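Local structure of metallo-carboxypeptidase (Pseudomonas aeruginosa, 4A37) at residues W174-Q179 and F269-G274; Q178-E183 and N229-A234; E183-W188 and I347-K352. The protein binds a zinc ion and probably acts as a metallocarboxypeptidase of the M14 family, removing C-terminal residues from peptide chains, with tubulin a possible partner. All blocks are in the same frame, centred on the assembly; numbering follows the deposited sequence.

Overall arrangement
All three contacts lie in the zinc carboxypeptidase region and meet at one zinc ion, their centres 10 to 12 Å apart. Along the chain, strand 171-177 comes first; the loop 178-183 and helix 185-196 follow, then loop 229-234, strand 268-275 and finally strand 343-350. Contact 1 pairs strands 171-177 and 268-275 in the mixed sheet, and contact 3 sets the start of helix 185-196 against strand 343-350, the next neighbour of 268-275. Contact 2 packs the loop between strand 171-177 and that helix against loop 229-234. H180 and E183 thus come from the loop and H273 from the sheet, while E348, the predicted proton donor/acceptor, stands on strand 343-350 nearby.

Contact 1 (W174-Q179 and F269-G274); sequences WVIAQQ and FLDIHG. With ZN (zinc ion), chain C.
W174-A177 and F269-G274 run side by side as parallel strands, their axes 4.7 Å apart and 13° from parallel, with W174 paired to F269 and A177 to I272. They are neighbours in the mixed sheet of the M14 carboxypeptidase fold, whose C-terminal strand ends deliver residues to the zinc. L270 N bonds to W174 O, I176 N to L270 O, I272 N to I176 O, and Q178 N closes the ladder on I272 O.

On one face, I176 sends CG1 into the crowded position between its own N and carbonyl carbon (chi1 70°), which carries CD1 to the edge of the F269 ring, 3.6 Å from F269 CZ and near the ring plane. W174 CB meets another part of that edge, while the indole turns away to stack on Y215. Helix 332-340 also packs against F269. On the other face V175 CG1 rests 3.9 Å from I272 CG1, and A177 CB touches I272 CB; F189 and M190 of helix 185-196 pack here.

Beyond the strand, the extended side chain of Q179 reaches across to D271, the two crossing at about a right angle. Its NE2 donates to D271 OD1 at 3.0 Å, on the syn side but 30° out of the carboxylate plane, while W243 bonds to Q179 OE1. A water accepts from Q179 N and lies within bonding distance of D271 OD1 and I272 O.

D271 is a second-shell residue for the metal: H273 binds zinc through ND1 at 2.1 Å, and its other ring nitrogen is tied to the aspartate, which probably fixes the ring's rotation and may make it a stronger ligand. H273 NE2 donates to D271 OD2 at 2.6 Å; the oxygen lies in the imidazole plane, whereas the nitrogen comes from well above the carboxylate plane.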
loop_
_atom_site.group_PDB
_atom_site.type_symbol
_atom_site.label_atom_id
_atom_site.label_comp_id
_atom_site.label_asym_id
_atom_site.label_seq_id
_atom_site.Cartn_x
_atom_site.Cartn_y
_atom_site.Cartn_z
ATOM N N TRP A 174 3.421 -14.675 6.182
ATOM C CA TRP A 174 4.070 -13.581 5.459
ATOM C C TRP A 174 3.157 -12.445 5.042
ATOM O O TRP A 174 2.056 -12.671 4.543
ATOM C CB TRP A 174 4.755 -14.113 4.198
ATOM C CG TRP A 174 5.928 -15.001 4.455
ATOM C CD1 TRP A 174 5.910 -16.251 5.007
ATOM C CD2 TRP A 174 7.301 -14.707 4.166
ATOM N NE1 TRP A 174 7.189 -16.754 5.079
ATOM C CE2 TRP A 174 8.061 -15.828 4.571
ATOM C CE3 TRP A 174 7.963 -13.606 3.607
ATOM C CZ2 TRP A 174 9.455 -15.880 4.434
ATOM C CZ3 TRP A 174 9.354 -13.657 3.470
ATOM C CH2 TRP A 174 10.082 -14.787 3.884
ATOM N N VAL A 175 3.629 -11.221 5.251
ATOM C CA VAL A 175 2.888 -10.022 4.864
ATOM C C VAL A 175 3.888 -9.040 4.270
ATOM O O VAL A 175 4.823 -8.632 4.955
ATOM C CB VAL A 175 2.223 -9.329 6.076
ATOM C CG1 VAL A 175 1.450 -8.098 5.608
ATOM C CG2 VAL A 175 1.316 -10.303 6.811
ATOM N N ILE A 176 3.715 -8.680 3.000
ATOM C CA ILE A 176 4.614 -7.713 2.373
ATOM C C ILE A 176 3.764 -6.554 1.873
ATOM O O ILE A 176 2.572 -6.732 1.575
ATOM C CB ILE A 176 5.437 -8.331 1.201
ATOM C CG1 ILE A 176 4.540 -8.644 0.001
ATOM C CG2 ILE A 176 6.105 -9.611 1.669
ATOM C CD1 ILE A 176 5.321 -9.131 -1.221
ATOM N N ALA A 177 4.355 -5.368 1.781
ATOM C CA ALA A 177 3.580 -4.208 1.364
ATOM C C ALA A 177 4.233 -3.230 0.399
ATOM O O ALA A 177 5.449 -3.131 0.290
ATOM C CB ALA A 177 3.101 -3.444 2.604
ATOM N N GLN A 178 3.370 -2.519 -0.313
ATOM C CA GLN A 178 3.753 -1.481 -1.247
ATOM C C GLN A 178 4.700 -1.867 -2.380
ATOM O O GLN A 178 5.712 -1.191 -2.612
ATOM C CB GLN A 178 4.320 -0.289 -0.463
ATOM C CG GLN A 178 3.897 1.064 -1.030
ATOM C CD GLN A 178 4.067 2.214 -0.049
ATOM O OE1 GLN A 178 3.763 2.085 1.137
ATOM N NE2 GLN A 178 4.523 3.357 -0.549
ATOM N N GLN A 179 4.391 -2.947 -3.091
ATOM C CA GLN A 179 5.225 -3.310 -4.235
ATOM C C GLN A 179 5.065 -2.192 -5.257
ATOM O O GLN A 179 5.974 -1.900 -6.029
ATOM C CB GLN A 179 4.772 -4.618 -4.867
ATOM C CG GLN A 179 5.074 -5.856 -4.081
ATOM C CD GLN A 179 4.811 -7.089 -4.913
ATOM O OE1 GLN A 179 5.574 -7.408 -5.824
ATOM N NE2 GLN A 179 3.719 -7.782 -4.617
ATOM N N PHE A 269 0.148 -15.880 3.006
ATOM C CA PHE A 269 0.733 -14.751 2.305
ATOM C C PHE A 269 -0.294 -13.664 2.030
ATOM O O PHE A 269 -1.347 -13.918 1.439
ATOM C CB PHE A 269 1.337 -15.205 0.973
ATOM C CG PHE A 269 1.961 -14.087 0.177
ATOM C CD1 PHE A 269 3.092 -13.427 0.646
ATOM C CD2 PHE A 269 1.411 -13.692 -1.039
ATOM C CE1 PHE A 269 3.674 -12.390 -0.086
ATOM C CE2 PHE A 269 1.984 -12.654 -1.781
ATOM C CZ PHE A 269 3.121 -12.001 -1.297
ATOM N N LEU A 270 0.022 -12.458 2.479
ATOM C CA LEU A 270 -0.819 -11.290 2.266
ATOM C C LEU A 270 0.051 -10.249 1.581
ATOM O O LEU A 270 1.149 -9.926 2.054
ATOM C CB LEU A 270 -1.337 -10.736 3.596
ATOM C CG LEU A 270 -2.255 -11.651 4.411
ATOM C CD1 LEU A 270 -2.735 -10.905 5.643
ATOM C CD2 LEU A 270 -3.443 -12.085 3.555
ATOM N N ASP A 271 -0.444 -9.744 0.456
ATOM C CA ASP A 271 0.249 -8.739 -0.352
ATOM C C ASP A 271 -0.617 -7.481 -0.261
ATOM O O ASP A 271 -1.724 -7.424 -0.804
ATOM C CB ASP A 271 0.367 -9.271 -1.786
ATOM C CG ASP A 271 1.160 -8.361 -2.711
ATOM O OD1 ASP A 271 1.963 -7.532 -2.236
ATOM O OD2 ASP A 271 0.994 -8.507 -3.941
ATOM N N ILE A 272 -0.103 -6.475 0.439
ATOM C CA ILE A 272 -0.839 -5.243 0.690
ATOM C C ILE A 272 -0.708 -4.183 -0.394
ATOM O O ILE A 272 0.393 -3.713 -0.690
ATOM C CB ILE A 272 -0.419 -4.640 2.057
ATOM C CG1 ILE A 272 -0.322 -5.746 3.119
ATOM C CG2 ILE A 272 -1.426 -3.579 2.482
ATOM C CD1 ILE A 272 -1.582 -6.577 3.312
ATOM N N HIS A 273 -1.855 -3.785 -0.948
ATOM C CA HIS A 273 -1.937 -2.811 -2.037
ATOM C C HIS A 273 -2.982 -1.719 -1.812
ATOM O O HIS A 273 -3.669 -1.680 -0.794
ATOM C CB HIS A 273 -2.342 -3.518 -3.339
ATOM C CG HIS A 273 -1.312 -4.443 -3.896
ATOM N ND1 HIS A 273 -0.573 -4.133 -5.015
ATOM C CD2 HIS A 273 -0.941 -5.697 -3.537
ATOM C CE1 HIS A 273 0.205 -5.153 -5.326
ATOM N NE2 HIS A 273 0.002 -6.115 -4.444
ATOM N N GLY A 274 -3.086 -0.856 -2.820
ATOM C CA GLY A 274 -4.065 0.213 -2.852
ATOM C C GLY A 274 -4.650 0.233 -4.262
ATOM O O GLY A 274 -3.940 -0.017 -5.244
HETATM ZN ZN ZN C . -0.786 -2.400 -6.160
HETATM O O HOH W 1 2.291 -4.824 -2.420
HETATM O O HOH W 2 -2.739 -2.778 -6.942
#

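Contact 2 (Q178-E183 and N229-A234); sequences QQHPGE and NLRTNA. With ZN (zinc ion), chain C.
R231 leaves its backbone with CG opposite N (chi1 -166°) and bends at chi2 (82°), and this laps the guanidinium over the ring of H180, whose own CG stands beside its backbone N. The two flat groups stack with planes 13° apart and centres 3.5 Å apart: H180 NE2 sits beneath the middle of the guanidinium, 3.2 Å from R231 CZ, and R231 CD adds a CH-pi contact over the same ring. D238 takes both partners, accepting from H180 NE2 and pairing with R231 NE, so ring and guanidinium are held in step.

H180 and E183 are the HxxE pair of the M14 zinc site, set on a type I turn from H180 to E183. H180 ND1 binds zinc at 2.1 Å; E183 chelates it through both oxygens, E183 OE1 at 2.2 Å and E183 OE2 at 2.5 Å, and E183 OE1 also accepts from G274 N. A water accepts from R231 NH1 and lies within bonding distance of E183 OE2. The positive charge of R231, near E183 OE2 but not in contact with it, may partly offset the carboxylate's negative charge.

Backbone and proline hold the turn against loop 229-234. G182 N donates to L230 O at 2.9 Å, while P181 CG packs on N229 CB. A second water donates to Q179 O and R231 O, and Q178 NE2 reaches across its own loop to P181 O.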
loop_
_atom_site.group_PDB
_atom_site.type_symbol
_atom_site.label_atom_id
_atom_site.label_comp_id
_atom_site.label_asym_id
_atom_site.label_seq_id
_atom_site.Cartn_x
_atom_site.Cartn_y
_atom_site.Cartn_z
ATOM N N GLN A 178 3.370 -2.519 -0.313
ATOM C CA GLN A 178 3.753 -1.481 -1.247
ATOM C C GLN A 178 4.700 -1.867 -2.380
ATOM O O GLN A 178 5.712 -1.191 -2.612
ATOM C CB GLN A 178 4.320 -0.289 -0.463
ATOM C CG GLN A 178 3.897 1.064 -1.030
ATOM C CD GLN A 178 4.067 2.214 -0.049
ATOM O OE1 GLN A 178 3.763 2.085 1.137
ATOM N NE2 GLN A 178 4.523 3.357 -0.549
ATOM N N GLN A 179 4.391 -2.947 -3.091
ATOM C CA GLN A 179 5.225 -3.310 -4.235
ATOM C C GLN A 179 5.065 -2.192 -5.257
ATOM O O GLN A 179 5.974 -1.900 -6.029
ATOM C CB GLN A 179 4.772 -4.618 -4.867
ATOM C CG GLN A 179 5.074 -5.856 -4.081
ATOM C CD GLN A 179 4.811 -7.089 -4.913
ATOM O OE1 GLN A 179 5.574 -7.408 -5.824
ATOM N NE2 GLN A 179 3.719 -7.782 -4.617
ATOM N N HIS A 180 3.871 -1.609 -5.287
ATOM C CA HIS A 180 3.589 -0.478 -6.174
ATOM C C HIS A 180 3.846 0.733 -5.269
ATOM O O HIS A 180 3.116 0.981 -4.301
ATOM C CB HIS A 180 2.138 -0.542 -6.657
ATOM C CG HIS A 180 1.879 -1.685 -7.594
ATOM N ND1 HIS A 180 0.780 -2.508 -7.489
ATOM C CD2 HIS A 180 2.609 -2.173 -8.627
ATOM C CE1 HIS A 180 0.842 -3.453 -8.410
ATOM N NE2 HIS A 180 1.943 -3.271 -9.114
ATOM N N PRO A 181 4.916 1.492 -5.563
ATOM C CA PRO A 181 5.312 2.660 -4.773
ATOM C C PRO A 181 4.295 3.753 -4.472
ATOM O O PRO A 181 4.381 4.397 -3.427
ATOM C CB PRO A 181 6.538 3.171 -5.520
ATOM C CG PRO A 181 6.205 2.869 -6.946
ATOM C CD PRO A 181 5.677 1.439 -6.827
ATOM N N GLY A 182 3.324 3.961 -5.356
ATOM C CA GLY A 182 2.339 5.005 -5.105
ATOM C C GLY A 182 1.244 4.647 -4.115
ATOM O O GLY A 182 0.484 5.507 -3.671
ATOM N N GLU A 183 1.174 3.377 -3.745
ATOM C CA GLU A 183 0.139 2.912 -2.836
ATOM C C GLU A 183 0.586 2.982 -1.382
ATOM O O GLU A 183 0.698 1.974 -0.690
ATOM C CB GLU A 183 -0.256 1.497 -3.241
ATOM C CG GLU A 183 -0.864 1.477 -4.645
ATOM C CD GLU A 183 -0.841 0.114 -5.292
ATOM O OE1 GLU A 183 -0.699 -0.901 -4.573
ATOM O OE2 GLU A 183 -0.982 0.071 -6.533
ATOM N N ASN A 229 7.269 7.525 -7.605
ATOM C CA ASN A 229 6.746 6.667 -8.665
ATOM C C ASN A 229 5.364 6.157 -8.252
ATOM O O ASN A 229 4.988 6.183 -7.074
ATOM C CB ASN A 229 7.645 5.437 -8.867
ATOM C CG ASN A 229 8.761 5.655 -9.867
ATOM O OD1 ASN A 229 9.459 4.700 -10.237
ATOM N ND2 ASN A 229 8.943 6.886 -10.308
ATOM N N LEU A 230 4.613 5.664 -9.227
ATOM C CA LEU A 230 3.305 5.096 -8.939
ATOM C C LEU A 230 3.349 3.577 -8.973
ATOM O O LEU A 230 2.960 2.889 -8.020
ATOM C CB LEU A 230 2.269 5.539 -9.978
ATOM C CG LEU A 230 1.049 4.603 -10.004
ATOM C CD1 LEU A 230 0.199 4.889 -8.773
ATOM C CD2 LEU A 230 0.210 4.798 -11.274
ATOM N N ARG A 231 3.863 3.068 -10.087
ATOM C CA ARG A 231 3.853 1.643 -10.371
ATOM C C ARG A 231 5.121 0.803 -10.408
ATOM O O ARG A 231 5.083 -0.383 -10.069
ATOM C CB ARG A 231 3.137 1.467 -11.710
ATOM C CG ARG A 231 2.718 0.063 -12.044
ATOM C CD ARG A 231 1.417 -0.238 -11.354
ATOM N NE ARG A 231 0.917 -1.555 -11.714
ATOM C CZ ARG A 231 -0.190 -2.086 -11.214
ATOM N NH1 ARG A 231 -0.914 -1.407 -10.334
ATOM N NH2 ARG A 231 -0.565 -3.301 -11.584
ATOM N N THR A 232 6.239 1.397 -10.800
ATOM C CA THR A 232 7.455 0.619 -10.959
ATOM C C THR A 232 8.627 0.914 -10.033
ATOM O O THR A 232 8.663 1.946 -9.368
ATOM C CB THR A 232 7.939 0.762 -12.405
ATOM O OG1 THR A 232 8.162 2.149 -12.696
ATOM C CG2 THR A 232 6.865 0.236 -13.373
ATOM N N ASN A 233 9.588 -0.010 -10.002
ATOM C CA ASN A 233 10.786 0.191 -9.203
ATOM C C ASN A 233 11.700 1.060 -10.072
ATOM O O ASN A 233 11.298 1.490 -11.156
ATOM C CB ASN A 233 11.426 -1.159 -8.811
ATOM C CG ASN A 233 12.118 -1.870 -9.968
ATOM O OD1 ASN A 233 11.981 -1.503 -11.137
ATOM N ND2 ASN A 233 12.872 -2.906 -9.631
ATOM N N ALA A 234 12.909 1.342 -9.607
ATOM C CA ALA A 234 13.814 2.202 -10.365
ATOM C C ALA A 234 14.095 1.748 -11.793
ATOM O O ALA A 234 14.230 2.578 -12.697
ATOM C CB ALA A 234 15.127 2.361 -9.609
HETATM ZN ZN ZN C . -0.786 -2.400 -6.160
HETATM O O HOH W 3 6.617 -2.108 -8.663
HETATM O O HOH W 4 5.272 7.482 -4.491
HETATM O O HOH W 5 -0.856 1.445 -9.017
HETATM O O HOH W 2 -2.739 -2.778 -6.942
#

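Contact 3 (E183-W188 and I347-K352); sequences EHMAEW and IEMPFK. With ZN (zinc ion), chain C.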
loop_
_atom_site.group_PDB
_atom_site.type_symbol
_atom_site.label_atom_id
_atom_site.label_comp_id
_atom_site.label_asym_id
_atom_site.label_seq_id
_atom_site.Cartn_x
_atom_site.Cartn_y
_atom_site.Cartn_z
ATOM N N GLU A 183 1.174 3.377 -3.745
ATOM C CA GLU A 183 0.139 2.912 -2.836
ATOM C C GLU A 183 0.586 2.982 -1.382
ATOM O O GLU A 183 0.698 1.974 -0.690
ATOM C CB GLU A 183 -0.256 1.497 -3.241
ATOM C CG GLU A 183 -0.864 1.477 -4.645
ATOM C CD GLU A 183 -0.841 0.114 -5.292
ATOM O OE1 GLU A 183 -0.699 -0.901 -4.573
ATOM O OE2 GLU A 183 -0.982 0.071 -6.533
ATOM N N HIS A 184 0.797 4.211 -0.931
ATOM C CA HIS A 184 1.252 4.498 0.422
ATOM C C HIS A 184 0.382 3.967 1.555
ATOM O O HIS A 184 0.871 3.786 2.673
ATOM C CB HIS A 184 1.471 5.999 0.552
ATOM C CG HIS A 184 2.648 6.488 -0.229
ATOM N ND1 HIS A 184 3.855 6.794 0.362
ATOM C CD2 HIS A 184 2.829 6.655 -1.562
ATOM C CE1 HIS A 184 4.730 7.127 -0.573
ATOM N NE2 HIS A 184 4.132 7.052 -1.749
ATOM N N MET A 185 -0.893 3.708 1.281
ATOM C CA MET A 185 -1.768 3.142 2.300
ATOM C C MET A 185 -1.208 1.794 2.769
ATOM O O MET A 185 -1.480 1.344 3.885
ATOM C CB MET A 185 -3.175 2.932 1.720
ATOM C CG MET A 185 -3.189 2.145 0.401
ATOM S SD MET A 185 -2.925 3.170 -1.065
ATOM C CE MET A 185 -4.573 3.978 -1.163
ATOM N N ALA A 186 -0.442 1.145 1.898
ATOM C CA ALA A 186 0.126 -0.157 2.202
ATOM C C ALA A 186 1.089 -0.135 3.384
ATOM O O ALA A 186 0.963 -0.957 4.295
ATOM C CB ALA A 186 0.806 -0.731 0.967
ATOM N N GLU A 187 2.047 0.787 3.399
ATOM C CA GLU A 187 2.946 0.804 4.548
ATOM C C GLU A 187 2.217 1.312 5.793
ATOM O O GLU A 187 2.565 0.918 6.908
ATOM C CB GLU A 187 4.219 1.623 4.285
ATOM C CG GLU A 187 5.188 1.546 5.473
ATOM C CD GLU A 187 6.659 1.606 5.092
ATOM O OE1 GLU A 187 7.003 2.131 4.013
ATOM O OE2 GLU A 187 7.480 1.126 5.899
ATOM N N TRP A 188 1.207 2.168 5.622
ATOM C CA TRP A 188 0.439 2.636 6.782
ATOM C C TRP A 188 -0.194 1.412 7.445
ATOM O O TRP A 188 -0.258 1.319 8.667
ATOM C CB TRP A 188 -0.666 3.629 6.377
ATOM C CG TRP A 188 -0.168 5.029 6.149
ATOM C CD1 TRP A 188 -0.113 5.704 4.962
ATOM C CD2 TRP A 188 0.379 5.917 7.138
ATOM N NE1 TRP A 188 0.436 6.951 5.149
ATOM C CE2 TRP A 188 0.747 7.106 6.474
ATOM C CE3 TRP A 188 0.593 5.819 8.519
ATOM C CZ2 TRP A 188 1.325 8.195 7.143
ATOM C CZ3 TRP A 188 1.168 6.902 9.186
ATOM C CH2 TRP A 188 1.525 8.072 8.494
ATOM N N ILE A 347 -4.558 -7.578 -0.528
ATOM C CA ILE A 347 -5.508 -6.775 0.231
ATOM C C ILE A 347 -5.449 -5.411 -0.443
ATOM O O ILE A 347 -4.374 -4.824 -0.574
ATOM C CB ILE A 347 -5.102 -6.638 1.712
ATOM C CG1 ILE A 347 -5.088 -8.012 2.390
ATOM C CG2 ILE A 347 -6.055 -5.698 2.424
ATOM C CD1 ILE A 347 -6.409 -8.757 2.319
ATOM N N GLU A 348 -6.596 -4.916 -0.889
ATOM C CA GLU A 348 -6.638 -3.636 -1.588
ATOM C C GLU A 348 -7.420 -2.567 -0.838
ATOM O O GLU A 348 -8.602 -2.750 -0.542
ATOM C CB GLU A 348 -7.272 -3.823 -2.971
ATOM C CG GLU A 348 -6.560 -4.817 -3.883
ATOM C CD GLU A 348 -5.497 -4.176 -4.752
ATOM O OE1 GLU A 348 -5.333 -2.936 -4.697
ATOM O OE2 GLU A 348 -4.825 -4.917 -5.497
ATOM N N MET A 349 -6.752 -1.457 -0.520
ATOM C CA MET A 349 -7.390 -0.323 0.156
ATOM C C MET A 349 -7.576 0.794 -0.875
ATOM O O MET A 349 -6.718 1.020 -1.731
ATOM C CB MET A 349 -6.531 0.164 1.321
ATOM C CG MET A 349 -6.511 -0.791 2.494
ATOM S SD MET A 349 -5.213 -0.342 3.663
ATOM C CE MET A 349 -3.827 -1.045 2.786
ATOM N N PRO A 350 -8.696 1.523 -0.785
ATOM C CA PRO A 350 -9.022 2.612 -1.712
ATOM C C PRO A 350 -8.277 3.930 -1.570
ATOM O O PRO A 350 -7.952 4.359 -0.462
ATOM C CB PRO A 350 -10.510 2.811 -1.471
ATOM C CG PRO A 350 -10.604 2.617 0.020
ATOM C CD PRO A 350 -9.761 1.359 0.224
ATOM N N PHE A 351 -8.024 4.579 -2.706
ATOM C CA PHE A 351 -7.396 5.897 -2.703
ATOM C C PHE A 351 -8.512 6.906 -2.423
ATOM O O PHE A 351 -8.258 8.029 -1.998
ATOM C CB PHE A 351 -6.754 6.224 -4.058
ATOM C CG PHE A 351 -5.344 5.727 -4.199
ATOM C CD1 PHE A 351 -5.085 4.466 -4.711
ATOM C CD2 PHE A 351 -4.275 6.535 -3.826
ATOM C CE1 PHE A 351 -3.773 4.008 -4.858
ATOM C CE2 PHE A 351 -2.961 6.094 -3.966
ATOM C CZ PHE A 351 -2.709 4.824 -4.486
ATOM N N LYS A 352 -9.747 6.480 -2.673
ATOM C CA LYS A 352 -10.929 7.313 -2.448
ATOM C C LYS A 352 -11.386 7.096 -1.002
ATOM O O LYS A 352 -10.675 7.453 -0.069
ATOM C CB LYS A 352 -12.039 6.921 -3.443
ATOM C CG LYS A 352 -11.691 7.204 -4.915
ATOM C CD LYS A 352 -12.711 6.570 -5.848
ATOM C CE LYS A 352 -12.393 6.831 -7.315
ATOM N NZ LYS A 352 -13.377 6.160 -8.228
HETATM ZN ZN ZN C . -0.786 -2.400 -6.160
HETATM O O HOH W 2 -2.739 -2.778 -6.942
#
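M185 lays its thioether across one face of the F351 ring. CG takes the position between backbone N and carbonyl carbon (chi1 52°), and bends at chi2 and chi3 swing the methyl over the ring: M185 CE stands 3.5 Å from the F351 centroid, 7° off the ring normal, a nearly axial CH-pi contact. M185 SD lies over the same face at 4.0 Å from the centroid, which makes this a Met-aromatic contact too.

M349 runs past M185 in the opposite direction, with M185 CG 4.0 Å from M349 CB. The methyl of M349 reaches the backbone at the start of the helix, M349 CE coming within 3.5 Å of M185 O. S369 of helix 366-383 adjoins both methionines. The aliphatic part of E183 meets the far end of the ring, E183 CG 3.8 Å from F351 CZ, the two side chains crossing at about a right angle.

The contact therefore joins the start of helix 185-196 to the end of strand 343-350, beside the zinc. E348, predicted proton donor/acceptor, has its OE2 only weakly bonded to the zinc-bound water. Helix start and strand end are held mainly by dispersion and sulfur-aromatic packing, with methyl groups also resting against backbone oxygens, while the carboxylate of E183 is turned to the metal.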